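Local coordinates for virulence-associated protein I (Coxiella burnetii, PDB 3TRB) that probably binds DNA as the antidote, or antitoxin, protein of a HigA-family addiction module, at residues D78-D81 with I82-L86; G90-I93 with E94-T98. One frame throughout, in Å; residues are numbered along the deposited sequence.

Interaction 1 (D78-D81 with I82-L86); sequences DAYD and IKMAL
Ala79 O is gripped twice. Lys83 N donates to it at 3.2 Å, one helical turn on. A water also donates to Ala79 O, at 3.1 Å, and accepts from Lys83 NZ at 3.0 Å. Lys83 therefore holds the same carbonyl directly through its backbone and indirectly through its side chain. Its aliphatic chain runs past Ala79 O and bends only at the last torsion (chi4 61°), which brings NZ to the water. Ile82 N donates to Asp78 O and Ala85 N to Asp81 O, and Met84 N meets Tyr80 O at 3.0 Å. This is the regular i to i+4 ladder of an alpha helix, in the middle of the long C-terminal helix 70-96.

On another side of the helix, Tyr80 and Met84 form a Met-aromatic contact. Met84 is present as selenomethionine. The Tyr80 CG stands anti to the backbone N (chi1 172°), and the ring reaches to Met84 on the following turn. Met84 CG lies over one ring face, 3.5 Å from Tyr80 CZ and 18° off the ring normal, as a CH-pi contact. Met84 SE sits obliquely to the ring, closer to the phenol end, 3.8 Å from Tyr80 OH. The bend at chi2 carries SE there; chi3 turns only CE. Pro11 and the edge-to-face ring of His13 also pack against Tyr80. The Asp81 carboxylate points back along the helix, where OD1 accepts from Gln77 NE2. The Ile82 CG1 branch touches Asp78 O at 3.2 Å. Glu71 of the second subunit packs on Ile82, and its Leu60 on Ala85.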
loop_
_atom_site.group_PDB
_atom_site.type_symbol
_atom_site.label_atom_id
_atom_site.label_comp_id
_atom_site.label_asym_id
_atom_site.label_seq_id
_atom_site.Cartn_x
_atom_site.Cartn_y
_atom_site.Cartn_z
ATOM N N ASP A 78 -15.120 0.653 9.669
ATOM C CA ASP A 78 -14.747 0.082 8.378
ATOM C C ASP A 78 -15.487 -1.222 8.123
ATOM O O ASP A 78 -16.057 -1.422 7.050
ATOM C CB ASP A 78 -13.243 -0.175 8.308
ATOM C CG ASP A 78 -12.431 1.101 8.308
ATOM O OD1 ASP A 78 -12.997 2.178 8.023
ATOM O OD2 ASP A 78 -11.219 1.019 8.584
ATOM N N ALA A 79 -15.462 -2.111 9.113
ATOM C CA ALA A 79 -16.123 -3.405 9.002
ATOM C C ALA A 79 -17.593 -3.218 8.659
ATOM O O ALA A 79 -18.132 -3.907 7.792
ATOM C CB ALA A 79 -15.972 -4.188 10.299
ATOM N N TYR A 80 -18.235 -2.275 9.340
ATOM C CA TYR A 80 -19.640 -1.979 9.099
ATOM C C TYR A 80 -19.855 -1.396 7.708
ATOM O O TYR A 80 -20.767 -1.806 6.989
ATOM C CB TYR A 80 -20.172 -1.017 10.164
ATOM C CG TYR A 80 -21.565 -0.501 9.890
ATOM C CD1 TYR A 80 -22.686 -1.228 10.269
ATOM C CD2 TYR A 80 -21.761 0.719 9.258
ATOM C CE1 TYR A 80 -23.962 -0.756 10.022
ATOM C CE2 TYR A 80 -23.033 1.199 9.007
ATOM C CZ TYR A 80 -24.129 0.458 9.391
ATOM O OH TYR A 80 -25.394 0.937 9.140
ATOM N N ASP A 81 -19.015 -0.436 7.334
ATOM C CA ASP A 81 -19.119 0.204 6.025
ATOM C C ASP A 81 -18.956 -0.807 4.893
ATOM O O ASP A 81 -19.690 -0.772 3.907
ATOM C CB ASP A 81 -18.079 1.319 5.876
ATOM C CG ASP A 81 -18.340 2.491 6.802
ATOM O OD1 ASP A 81 -19.436 2.551 7.400
ATOM O OD2 ASP A 81 -17.448 3.356 6.922
ATOM N N ILE A 82 -17.988 -1.705 5.039
ATOM C CA ILE A 82 -17.729 -2.718 4.026
ATOM C C ILE A 82 -18.937 -3.630 3.829
ATOM O O ILE A 82 -19.350 -3.890 2.699
ATOM C CB ILE A 82 -16.495 -3.567 4.382
ATOM C CG1 ILE A 82 -15.224 -2.719 4.288
ATOM C CG2 ILE A 82 -16.395 -4.773 3.464
ATOM C CD1 ILE A 82 -13.982 -3.419 4.796
ATOM N N LYS A 83 -19.505 -4.109 4.930
ATOM C CA LYS A 83 -20.654 -5.005 4.855
ATOM C C LYS A 83 -21.880 -4.310 4.270
ATOM O O LYS A 83 -22.650 -4.918 3.524
ATOM C CB LYS A 83 -20.970 -5.610 6.226
ATOM C CG LYS A 83 -19.979 -6.676 6.667
ATOM C CD LYS A 83 -20.452 -7.395 7.921
ATOM C CE LYS A 83 -19.523 -8.543 8.285
ATOM N NZ LYS A 83 -18.137 -8.075 8.564
HETATM N N MSE A 84 -22.057 -3.036 4.607
HETATM C CA MSE A 84 -23.150 -2.249 4.047
HETATM C C MSE A 84 -22.938 -2.033 2.553
HETATM O O MSE A 84 -23.882 -2.094 1.767
HETATM C CB MSE A 84 -23.278 -0.902 4.762
HETATM C CG MSE A 84 -23.755 -0.999 6.203
HETATM SE SE MSE A 84 -25.575 -1.688 6.359
HETATM C CE MSE A 84 -26.513 -0.288 5.379
ATOM N N ALA A 85 -21.690 -1.785 2.167
ATOM C CA ALA A 85 -21.348 -1.578 0.763
ATOM C C ALA A 85 -21.548 -2.854 -0.047
ATOM O O ALA A 85 -21.965 -2.807 -1.205
ATOM C CB ALA A 85 -19.915 -1.083 0.634
ATOM N N LEU A 86 -21.252 -3.995 0.567
ATOM C CA LEU A 86 -21.430 -5.285 -0.089
ATOM C C LEU A 86 -22.905 -5.590 -0.328
ATOM O O LEU A 86 -23.274 -6.128 -1.371
ATOM C CB LEU A 86 -20.788 -6.404 0.735
ATOM C CG LEU A 86 -19.258 -6.477 0.701
ATOM C CD1 LEU A 86 -18.740 -7.449 1.751
ATOM C CD2 LEU A 86 -18.771 -6.869 -0.687
HETATM O O HOH W 1 -16.199 -6.285 7.140
#

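Interaction 2 (G90-I93 with E94-T98); sequences GKKI and EKEVT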
loop_
_atom_site.group_PDB
_atom_site.type_symbol
_atom_site.label_atom_id
_atom_site.label_comp_id
_atom_site.label_asym_id
_atom_site.label_seq_id
_atom_site.Cartn_x
_atom_site.Cartn_y
_atom_site.Cartn_z
ATOM N N GLY A 90 -22.381 -5.067 -3.786
ATOM C CA GLY A 90 -21.518 -6.231 -3.910
ATOM C C GLY A 90 -21.588 -6.920 -5.262
ATOM O O GLY A 90 -20.571 -7.096 -5.933
ATOM N N LYS A 91 -22.792 -7.314 -5.664
ATOM C CA LYS A 91 -22.981 -8.024 -6.925
ATOM C C LYS A 91 -22.575 -7.185 -8.133
ATOM O O LYS A 91 -21.892 -7.672 -9.032
ATOM C CB LYS A 91 -24.432 -8.490 -7.072
ATOM C CG LYS A 91 -24.827 -9.590 -6.103
ATOM C CD LYS A 91 -26.229 -10.104 -6.391
ATOM C CE LYS A 91 -26.585 -11.273 -5.485
ATOM N NZ LYS A 91 -27.944 -11.808 -5.775
ATOM N N LYS A 92 -23.003 -5.927 -8.152
ATOM C CA LYS A 92 -22.687 -5.033 -9.261
ATOM C C LYS A 92 -21.181 -4.836 -9.420
ATOM O O LYS A 92 -20.672 -4.754 -10.537
ATOM C CB LYS A 92 -23.389 -3.684 -9.091
ATOM C CG LYS A 92 -22.960 -2.634 -10.103
ATOM C CD LYS A 92 -24.153 -1.913 -10.711
ATOM C CE LYS A 92 -24.956 -2.840 -11.610
ATOM N NZ LYS A 92 -26.043 -2.120 -12.329
ATOM N N ILE A 93 -20.473 -4.763 -8.298
ATOM C CA ILE A 93 -19.024 -4.599 -8.319
ATOM C C ILE A 93 -18.336 -5.830 -8.906
ATOM O O ILE A 93 -17.338 -5.713 -9.620
ATOM C CB ILE A 93 -18.470 -4.309 -6.908
ATOM C CG1 ILE A 93 -18.926 -2.925 -6.439
ATOM C CG2 ILE A 93 -16.952 -4.400 -6.905
ATOM C CD1 ILE A 93 -18.547 -2.604 -5.010
ATOM N N GLU A 94 -18.878 -7.006 -8.608
ATOM C CA GLU A 94 -18.345 -8.254 -9.146
ATOM C C GLU A 94 -18.475 -8.316 -10.664
ATOM O O GLU A 94 -17.623 -8.885 -11.346
ATOM C CB GLU A 94 -19.044 -9.456 -8.507
ATOM C CG GLU A 94 -18.617 -9.732 -7.075
ATOM C CD GLU A 94 -17.167 -10.169 -6.974
ATOM O OE1 GLU A 94 -16.550 -10.451 -8.022
ATOM O OE2 GLU A 94 -16.645 -10.231 -5.841
ATOM N N LYS A 95 -19.543 -7.725 -11.188
ATOM C CA LYS A 95 -19.801 -7.743 -12.625
ATOM C C LYS A 95 -19.107 -6.587 -13.342
ATOM O O LYS A 95 -18.738 -6.704 -14.510
ATOM C CB LYS A 95 -21.306 -7.690 -12.893
ATOM C CG LYS A 95 -22.089 -8.834 -12.269
ATOM C CD LYS A 95 -23.587 -8.605 -12.387
ATOM C CE LYS A 95 -24.372 -9.683 -11.655
ATOM N NZ LYS A 95 -25.826 -9.367 -11.586
ATOM N N GLU A 96 -18.929 -5.476 -12.636
ATOM C CA GLU A 96 -18.376 -4.264 -13.231
ATOM C C GLU A 96 -16.851 -4.214 -13.218
ATOM O O GLU A 96 -16.223 -3.924 -14.239
ATOM C CB GLU A 96 -18.916 -3.024 -12.516
ATOM C CG GLU A 96 -20.352 -2.664 -12.853
ATOM C CD GLU A 96 -20.793 -1.377 -12.182
ATOM O OE1 GLU A 96 -20.235 -1.043 -11.116
ATOM O OE2 GLU A 96 -21.690 -0.695 -12.721
ATOM N N VAL A 97 -16.258 -4.490 -12.062
ATOM C CA VAL A 97 -14.842 -4.208 -11.855
ATOM C C VAL A 97 -13.896 -5.260 -12.424
ATOM O O VAL A 97 -13.941 -6.433 -12.051
ATOM C CB VAL A 97 -14.528 -3.988 -10.358
ATOM C CG1 VAL A 97 -13.047 -3.709 -10.165
ATOM C CG2 VAL A 97 -15.365 -2.839 -9.817
ATOM N N THR A 98 -13.034 -4.810 -13.329
ATOM C CA THR A 98 -12.035 -5.654 -13.967
ATOM C C THR A 98 -11.049 -6.214 -12.952
ATOM O O THR A 98 -10.294 -5.463 -12.338
ATOM C CB THR A 98 -11.223 -4.854 -15.011
ATOM O OG1 THR A 98 -12.102 -4.012 -15.769
ATOM C CG2 THR A 98 -10.469 -5.788 -15.944
#
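Gly90 to Ile93 offer their carbonyls to Glu94 to Val97, four residues on. These are the last turns of alpha helix 70-96. The helix is kinked at Lys91 and Lys92, whose N atoms make no bond to the preceding turn. Glu94 N bonds to Gly90 O and Lys95 N to Lys91 O, both at 3.2 Å. Glu96 N donates to Lys92 O at 2.8 Å, and Lys95 N adds a weak bond to the same oxygen. Two N-H groups thus share Lys92 O, a mixture of i+4 and i+3 bonding. Val97 N still reaches Ile93 O at 2.9 Å in a straight bond (164°). Val97 is nevertheless the first residue to leave helical geometry (psi 121°), and the chain runs on into Thr98 in extended form.

Ile93 and Val97 are the buried pair. Their branched side chains lie side by side and point the same way, with Ile93 CG2 3.7 Å from Val97 CG2. The second subunit covers this side: Arg61 of that chain packs on Ile93, and its Lys64 on Val97. The same two residues of the second subunit take the acidic groups in salt bridges, Arg61 holding Glu96 OE1 and Lys64 holding Glu94 OE1.

Lys92 comes up against Glu96 with its methylenes rather than its charge. Its chi2 of 133° lies away from a staggered value, and a crystal neighbour touches this side chain. Lys92 NZ stays 4.6 Å from Glu96 OE2, beyond a salt bridge. The carboxylate instead rests on the aliphatic part of the lysine, with Lys92 CG 3.3 Å from Glu96 CD and Lys92 CD 3.4 Å from Glu96 OE2.

Overall arrangement
Near the N terminus, Pro11 and His13 lie against interaction 1. Four shorter helices follow, including those of the helix-turn-helix region, which probably binds DNA. Helix 70-96 extends from it and carries both contacts. Interaction 1 (78-86) ends before interaction 2 (90-98) opens. They run in series, neither nested nor crossed, with centres about 15 Å apart. Neither closes a loop: interaction 1 joins successive turns of the helix, interaction 2 its last turns and the start of the tail. Interaction 1 meets residues of the second subunit's helices 56-66 and 70-96. Interaction 2 lies farther from the chain's centre and meets that subunit's helix 56-66 again, along with its region around His36 and Ala38.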